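Local coordinates for protein formyltransferase PseJ (Anoxybacillus kamchatkensis G10, PDB 6EDK) that is a formyltransferase-family protein of alpha/beta fold, crystallised with a ligand bound in its pocket, at residues V66-S71 / E164-I169. Numbering follows the deposited sequence.
Sequences VDFIIS and EYWPLI
Phe68, at the start of strand 68-71, meets the indole of Trp166, which reaches across from the last turns of helix 147-169. The two side chains form an offset edge-to-face pair: the six-membered ring of Trp166 turns its edge toward the face of Phe68, with centroids 5.4 Å apart and planes at 71°. Phe68 CE2 lies 3.7 Å from Trp166 CZ3, while Phe68 CD2 sits in the indole plane, 3.8 Å from Trp166 CH2. Farther round the phenyl ring, Phe68 CZ touches Ile169 CG2 at 4.0 Å, the two side chains crossing at about a right angle. Two residues on, Ile70 points to the same side of the strand and sets its CD1 methyl over one face of the indole, 4.0 Å from Trp166 CH2. With CG of Trp166 anti to its own backbone N (chi1 179°), the indole extends from the helix toward the strand, spanning the 12.9 Å between the axes of strand 68-71 and residues 164-169. Phe45 meets the indole edge-to-face, and Leu42 of helix 36-43 touches both Ile70 and Trp166. With strand 68-71 hydrogen-bonded between strands 27-31 and 90-94, this apolar, largely buried contact is helix-on-sheet packing: the end of helix 147-169 lies, roughly antiparallel to strand 68-71, against one face of the sheet, beside helix 36-43, in the Rossmann-like alpha/beta core characteristic of formyltransferases.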
loop_
_atom_site.group_PDB
_atom_site.type_symbol
_atom_site.label_atom_id
_atom_site.label_comp_id
_atom_site.label_asym_id
_atom_site.label_seq_id
_atom_site.Cartn_x
_atom_site.Cartn_y
_atom_site.Cartn_z
ATOM N N VAL A 66 10.482 0.777 18.662
ATOM C CA VAL A 66 10.134 0.218 17.342
ATOM C C VAL A 66 11.283 0.470 16.378
ATOM O O VAL A 66 11.742 1.603 16.209
ATOM C CB VAL A 66 8.830 0.849 16.829
ATOM C CG1 VAL A 66 8.622 0.536 15.282
ATOM C CG2 VAL A 66 7.698 0.354 17.629
ATOM N N ASP A 67 11.710 -0.586 15.698
ATOM C CA ASP A 67 12.791 -0.498 14.738
ATOM C C ASP A 67 12.286 -0.254 13.304
ATOM O O ASP A 67 12.993 0.376 12.525
ATOM C CB ASP A 67 13.600 -1.778 14.721
ATOM C CG ASP A 67 14.339 -2.003 15.999
ATOM O OD1 ASP A 67 14.919 -1.026 16.482
ATOM O OD2 ASP A 67 14.291 -3.130 16.513
ATOM N N PHE A 68 11.065 -0.705 12.980
ATOM C CA PHE A 68 10.588 -0.672 11.586
ATOM C C PHE A 68 9.078 -0.660 11.599
ATOM O O PHE A 68 8.478 -1.320 12.447
ATOM C CB PHE A 68 11.134 -1.859 10.829
ATOM C CG PHE A 68 11.288 -1.611 9.340
ATOM C CD1 PHE A 68 12.466 -1.096 8.830
ATOM C CD2 PHE A 68 10.254 -1.911 8.473
ATOM C CE1 PHE A 68 12.605 -0.858 7.465
ATOM C CE2 PHE A 68 10.391 -1.660 7.127
ATOM C CZ PHE A 68 11.574 -1.134 6.624
ATOM N N ILE A 69 8.471 0.158 10.733
ATOM C CA ILE A 69 7.024 0.237 10.608
ATOM C C ILE A 69 6.615 -0.279 9.229
ATOM O O ILE A 69 7.220 0.117 8.237
ATOM C CB ILE A 69 6.510 1.678 10.772
ATOM C CG1 ILE A 69 6.882 2.176 12.224
ATOM C CG2 ILE A 69 5.068 1.740 10.516
ATOM C CD1 ILE A 69 6.612 3.629 12.415
ATOM N N ILE A 70 5.617 -1.161 9.180
ATOM C CA ILE A 70 5.020 -1.605 7.910
ATOM C C ILE A 70 3.547 -1.241 7.951
ATOM O O ILE A 70 2.798 -1.718 8.809
ATOM C CB ILE A 70 5.202 -3.117 7.682
ATOM C CG1 ILE A 70 6.659 -3.496 7.626
ATOM C CG2 ILE A 70 4.469 -3.543 6.304
ATOM C CD1 ILE A 70 6.895 -4.996 7.743
ATOM N N SER A 71 3.104 -0.345 7.066
ATOM C CA SER A 71 1.674 -0.091 7.010
ATOM C C SER A 71 1.080 -0.782 5.776
ATOM O O SER A 71 1.649 -0.726 4.684
ATOM C CB SER A 71 1.297 1.397 6.987
ATOM O OG SER A 71 1.719 2.119 5.871
ATOM N N GLU A 164 8.599 -11.584 -1.197
ATOM C CA GLU A 164 9.755 -11.806 -2.055
ATOM C C GLU A 164 10.899 -10.885 -1.712
ATOM O O GLU A 164 12.067 -11.315 -1.744
ATOM C CB GLU A 164 9.386 -11.636 -3.524
ATOM C CG GLU A 164 10.530 -11.748 -4.502
ATOM C CD GLU A 164 10.036 -11.651 -5.939
ATOM O OE1 GLU A 164 8.783 -11.634 -6.146
ATOM O OE2 GLU A 164 10.891 -11.646 -6.838
ATOM N N TYR A 165 10.611 -9.639 -1.350
ATOM C CA TYR A 165 11.697 -8.659 -1.177
ATOM C C TYR A 165 12.012 -8.338 0.284
ATOM O O TYR A 165 13.034 -7.715 0.559
ATOM C CB TYR A 165 11.386 -7.354 -1.925
ATOM C CG TYR A 165 11.637 -7.454 -3.406
ATOM C CD1 TYR A 165 12.883 -7.230 -3.942
ATOM C CD2 TYR A 165 10.628 -7.833 -4.273
ATOM C CE1 TYR A 165 13.126 -7.343 -5.285
ATOM C CE2 TYR A 165 10.874 -7.925 -5.699
ATOM C CZ TYR A 165 12.145 -7.675 -6.161
ATOM O OH TYR A 165 12.455 -7.765 -7.510
ATOM N N TRP A 166 11.181 -8.781 1.218
ATOM C CA TRP A 166 11.463 -8.461 2.613
ATOM C C TRP A 166 12.839 -8.918 3.077
ATOM O O TRP A 166 13.473 -8.149 3.811
ATOM C CB TRP A 166 10.408 -9.087 3.485
ATOM C CG TRP A 166 10.611 -8.832 5.000
ATOM C CD1 TRP A 166 10.783 -9.819 5.965
ATOM C CD2 TRP A 166 10.660 -7.585 5.670
ATOM N NE1 TRP A 166 10.932 -9.219 7.208
ATOM C CE2 TRP A 166 10.852 -7.857 7.059
ATOM C CE3 TRP A 166 10.558 -6.262 5.264
ATOM C CZ2 TRP A 166 10.928 -6.860 7.987
ATOM C CZ3 TRP A 166 10.641 -5.273 6.200
ATOM C CH2 TRP A 166 10.803 -5.581 7.562
ATOM N N PRO A 167 13.349 -10.096 2.713
ATOM C CA PRO A 167 14.737 -10.443 3.142
ATOM C C PRO A 167 15.768 -9.380 2.811
ATOM O O PRO A 167 16.734 -9.227 3.559
ATOM C CB PRO A 167 15.036 -11.750 2.407
ATOM C CG PRO A 167 13.669 -12.402 2.206
ATOM C CD PRO A 167 12.739 -11.207 1.929
ATOM N N LEU A 168 15.610 -8.662 1.708
ATOM C CA LEU A 168 16.474 -7.541 1.384
ATOM C C LEU A 168 16.066 -6.281 2.126
ATOM O O LEU A 168 16.921 -5.594 2.675
ATOM C CB LEU A 168 16.469 -7.294 -0.136
ATOM C CG LEU A 168 17.048 -8.446 -0.984
ATOM C CD1 LEU A 168 16.772 -8.237 -2.454
ATOM C CD2 LEU A 168 18.562 -8.598 -0.773
ATOM N N ILE A 169 14.763 -5.920 2.102
ATOM C CA ILE A 169 14.329 -4.696 2.754
ATOM C C ILE A 169 14.702 -4.724 4.232
ATOM O O ILE A 169 15.064 -3.705 4.828
ATOM C CB ILE A 169 12.810 -4.508 2.596
ATOM C CG1 ILE A 169 12.475 -4.406 1.132
ATOM C CG2 ILE A 169 12.355 -3.256 3.378
ATOM C CD1 ILE A 169 10.938 -4.445 0.864
#